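Local coordinates for putative Lipoprotein (Shewanella oneidensis, PDB 3U24), which is of unknown function but binds zinc and calcium ions and belongs to a family related to the zinc metallopeptidases, at residues 439-444 against 550-555. Sequence-based numbering, arbitrary orientation.
Sequences EGWAVY and AFHEKF. With ZN (zinc ion), chain F.
Tyr444 OH and His552 NE2 lie 2.7 Å apart, a hydrogen bond in which either group could be the donor. The hydroxyl meets the imidazole at its edge and in its plane, while the two rings, turned 73° against each other, meet rim to rim without stacking. Beside this bond Trp441 makes an offset edge-to-face contact: the rim of its six-membered ring points at the face of His552, with planes at 87° and CH2 of Trp441 3.8 Å from CD2 of His552. Further round the same six-membered ring, CE3 of Trp441 lies 3.9 Å from CE2 of Phe555. Those planes are nearly parallel, at 19°, but the centroids are 5.8 Å apart, so the rings are slid past one another and barely overlap. CG lies opposite the backbone N in both Trp441 and Tyr444, which sends both rings out from helix 435-451 toward helix 548-555; the axes of segments 439-444 and 550-555 run nearly antiparallel, 13.5 Å apart at closest approach.

Second-shell bonds fix the polar ends: Trp441 NE1 to Pro412 O, His552 ND1 to Ile339 O, and Tyr444 OH also to Arg535 NH1. Replacing the indole with an alanine would probably open a gap between His552 and Phe555 and leave Pro412 O without this donor.

Two residues before Trp441, Glu439 grips a zinc ion with both carboxylate oxygens, OE1 at 2.1 Å and OE2 more loosely at 2.5 Å; His408, His414 and a water complete the site, a two-histidine, one-glutamate set reminiscent of the gluzincin metallopeptidases, consistent with the family's peptidase clan. The aromatic cluster joins the metal-bearing helix to helix 548-555 near the C-terminus through buried rings, and with ND1 and NE2 of His552 both hydrogen-bonded, its imidazole is probably held against flipping.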
ATOM      1  N   GLU A 439       6.550  -2.743   4.520  1.00 20.84           N
ATOM      2  CA  GLU A 439       5.576  -3.494   5.303  1.00 21.89           C
ATOM      3  C   GLU A 439       6.190  -4.712   5.996  1.00 21.72           C
ATOM      4  O   GLU A 439       5.869  -4.971   7.164  1.00 21.50           O
ATOM      5  CB  GLU A 439       4.383  -3.925   4.448  1.00 22.72           C
ATOM      6  CG  GLU A 439       3.436  -2.787   4.196  1.00 24.05           C
ATOM      7  CD  GLU A 439       2.860  -2.192   5.491  1.00 25.42           C
ATOM      8  OE1 GLU A 439       2.763  -2.907   6.537  1.00 24.61           O
ATOM      9  OE2 GLU A 439       2.478  -0.998   5.441  1.00 26.77           O
ATOM     10  N   GLY A 440       7.025  -5.472   5.278  1.00 20.74           N
ATOM     11  CA  GLY A 440       7.690  -6.637   5.868  1.00 20.34           C
ATOM     12  C   GLY A 440       8.467  -6.292   7.132  1.00 19.81           C
ATOM     13  O   GLY A 440       8.414  -7.024   8.109  1.00 19.52           O
ATOM     14  N   TRP A 441       9.170  -5.159   7.107  1.00 18.77           N
ATOM     15  CA  TRP A 441       9.855  -4.676   8.284  1.00 18.66           C
ATOM     16  C   TRP A 441       8.883  -4.480   9.442  1.00 19.41           C
ATOM     17  O   TRP A 441       9.154  -4.918  10.575  1.00 19.92           O
ATOM     18  CB  TRP A 441      10.622  -3.379   8.000  1.00 17.94           C
ATOM     19  CG  TRP A 441      11.126  -2.774   9.251  1.00 18.05           C
ATOM     20  CD1 TRP A 441      10.549  -1.754   9.993  1.00 18.24           C
ATOM     21  CD2 TRP A 441      12.279  -3.219  10.056  1.00 18.50           C
ATOM     22  NE1 TRP A 441      11.267  -1.516  11.136  1.00 18.52           N
ATOM     23  CE2 TRP A 441      12.307  -2.366  11.238  1.00 18.70           C
ATOM     24  CE3 TRP A 441      13.259  -4.184   9.903  1.00 18.51           C
ATOM     25  CZ2 TRP A 441      13.285  -2.490  12.206  1.00 19.08           C
ATOM     26  CZ3 TRP A 441      14.206  -4.332  10.908  1.00 18.74           C
ATOM     27  CH2 TRP A 441      14.228  -3.494  12.021  1.00 19.04           C
ATOM     28  N   ALA A 442       7.765  -3.796   9.193  1.00 18.98           N
ATOM     29  CA  ALA A 442       6.838  -3.507  10.266  1.00 19.58           C
ATOM     30  C   ALA A 442       6.283  -4.791  10.843  1.00 19.65           C
ATOM     31  O   ALA A 442       6.225  -4.904  12.054  1.00 20.32           O
ATOM     32  CB  ALA A 442       5.716  -2.591   9.809  1.00 19.69           C
ATOM     33  N   VAL A 443       5.917  -5.760   9.999  1.00 19.19           N
ATOM     34  CA  VAL A 443       5.438  -7.099  10.474  1.00 19.21           C
ATOM     35  C   VAL A 443       6.508  -7.870  11.252  1.00 19.19           C
ATOM     36  O   VAL A 443       6.258  -8.432  12.321  1.00 18.88           O
ATOM     37  CB  VAL A 443       4.884  -7.925   9.298  1.00 19.44           C
ATOM     38  CG1 VAL A 443       4.373  -9.324   9.721  1.00 19.06           C
ATOM     39  CG2 VAL A 443       3.786  -7.113   8.585  1.00 19.22           C
ATOM     40  N   TYR A 444       7.727  -7.833  10.739  1.00 19.50           N
ATOM     41  CA  TYR A 444       8.893  -8.450  11.409  1.00 19.33           C
ATOM     42  C   TYR A 444       9.053  -7.880  12.807  1.00 19.81           C
ATOM     43  O   TYR A 444       9.237  -8.639  13.785  1.00 19.53           O
ATOM     44  CB  TYR A 444      10.154  -8.275  10.574  1.00 19.40           C
ATOM     45  CG  TYR A 444      11.412  -8.481  11.352  1.00 20.26           C
ATOM     46  CD1 TYR A 444      11.884  -9.755  11.621  1.00 20.90           C
ATOM     47  CD2 TYR A 444      12.097  -7.405  11.896  1.00 20.00           C
ATOM     48  CE1 TYR A 444      13.044  -9.927  12.368  1.00 21.45           C
ATOM     49  CE2 TYR A 444      13.221  -7.585  12.645  1.00 20.53           C
ATOM     50  CZ  TYR A 444      13.692  -8.848  12.887  1.00 21.11           C
ATOM     51  OH  TYR A 444      14.844  -9.006  13.646  1.00 22.33           O
ATOM     52  N   ALA A 550      23.164  -4.412  15.649  1.00 28.17           N
ATOM     53  CA  ALA A 550      23.998  -4.108  14.464  1.00 27.90           C
ATOM     54  C   ALA A 550      23.328  -4.664  13.231  1.00 26.65           C
ATOM     55  O   ALA A 550      23.389  -4.080  12.175  1.00 26.67           O
ATOM     56  CB  ALA A 550      25.439  -4.699  14.591  1.00 27.35           C
ATOM     57  N   PHE A 551      22.686  -5.813  13.354  1.00 26.35           N
ATOM     58  CA  PHE A 551      21.944  -6.339  12.211  1.00 25.76           C
ATOM     59  C   PHE A 551      20.847  -5.364  11.778  1.00 24.15           C
ATOM     60  O   PHE A 551      20.746  -4.984  10.611  1.00 23.45           O
ATOM     61  CB  PHE A 551      21.362  -7.720  12.509  1.00 25.61           C
ATOM     62  CG  PHE A 551      20.434  -8.222  11.429  1.00 25.66           C
ATOM     63  CD1 PHE A 551      20.939  -8.784  10.284  1.00 26.07           C
ATOM     64  CD2 PHE A 551      19.066  -8.123  11.570  1.00 25.26           C
ATOM     65  CE1 PHE A 551      20.091  -9.246   9.297  1.00 25.40           C
ATOM     66  CE2 PHE A 551      18.209  -8.578  10.590  1.00 24.84           C
ATOM     67  CZ  PHE A 551      18.740  -9.148   9.456  1.00 25.13           C
ATOM     68  N   HIS A 552      20.063  -4.928  12.749  1.00 23.94           N
ATOM     69  CA  HIS A 552      18.944  -4.032  12.491  1.00 23.07           C
ATOM     70  C   HIS A 552      19.385  -2.758  11.864  1.00 23.89           C
ATOM     71  O   HIS A 552      18.791  -2.315  10.883  1.00 23.37           O
ATOM     72  CB  HIS A 552      18.139  -3.747  13.765  1.00 22.57           C
ATOM     73  CG  HIS A 552      17.272  -4.908  14.230  1.00 21.93           C
ATOM     74  ND1 HIS A 552      16.901  -5.064  15.526  1.00 21.75           N
ATOM     75  CD2 HIS A 552      16.709  -5.985  13.524  1.00 21.04           C
ATOM     76  CE1 HIS A 552      16.157  -6.198  15.649  1.00 21.49           C
ATOM     77  NE2 HIS A 552      16.027  -6.755  14.423  1.00 21.00           N
ATOM     78  N   GLU A 553      20.417  -2.136  12.415  1.00 25.72           N
ATOM     79  CA  GLU A 553      20.848  -0.816  11.941  1.00 27.43           C
ATOM     80  C   GLU A 553      21.445  -0.883  10.536  1.00 27.53           C
ATOM     81  O   GLU A 553      21.239   0.005   9.701  1.00 27.66           O
ATOM     82  CB  GLU A 553      21.832  -0.178  12.926  1.00 29.94           C
ATOM     83  CG  GLU A 553      21.111   0.263  14.204  1.00 32.95           C
ATOM     84  CD  GLU A 553      22.021   0.685  15.341  1.00 35.56           C
ATOM     85  OE1 GLU A 553      23.239   0.898  15.122  1.00 41.90           O
ATOM     86  OE2 GLU A 553      21.516   0.822  16.477  1.00 36.41           O
ATOM     87  N   LYS A 554      22.155  -1.953  10.257  1.00 27.76           N
ATOM     88  CA  LYS A 554      22.718  -2.116   8.932  1.00 28.86           C
ATOM     89  C   LYS A 554      21.584  -2.400   7.931  1.00 27.10           C
ATOM     90  O   LYS A 554      21.565  -1.817   6.826  1.00 26.58           O
ATOM     91  CB  LYS A 554      23.745  -3.240   8.928  1.00 30.42           C
ATOM     92  CG  LYS A 554      24.395  -3.490   7.575  1.00 32.96           C
ATOM     93  CD  LYS A 554      25.490  -2.480   7.250  1.00 35.60           C
ATOM     94  CE  LYS A 554      26.392  -2.984   6.119  1.00 37.57           C
ATOM     95  NZ  LYS A 554      26.809  -1.835   5.255  1.00 39.62           N
ATOM     96  N   PHE A 555      20.640  -3.268   8.323  1.00 25.25           N
ATOM     97  CA  PHE A 555      19.462  -3.536   7.480  1.00 23.81           C
ATOM     98  C   PHE A 555      18.717  -2.269   7.123  1.00 23.22           C
ATOM     99  O   PHE A 555      18.347  -2.089   5.964  1.00 23.80           O
ATOM    100  CB  PHE A 555      18.508  -4.539   8.123  1.00 23.44           C
ATOM    101  CG  PHE A 555      17.352  -4.910   7.244  1.00 22.79           C
ATOM    102  CD1 PHE A 555      17.474  -5.909   6.321  1.00 23.05           C
ATOM    103  CD2 PHE A 555      16.161  -4.236   7.326  1.00 22.64           C
ATOM    104  CE1 PHE A 555      16.431  -6.259   5.504  1.00 22.11           C
ATOM    105  CE2 PHE A 555      15.084  -4.590   6.534  1.00 22.44           C
ATOM    106  CZ  PHE A 555      15.245  -5.579   5.593  1.00 22.31           C
TER
HETATM  107 ZN    ZN F 595       2.204  -1.309   7.855  1.00 22.36          ZN
HETATM  108  O   HOH W   1       0.449  -0.109   8.069  1.00 27.28           O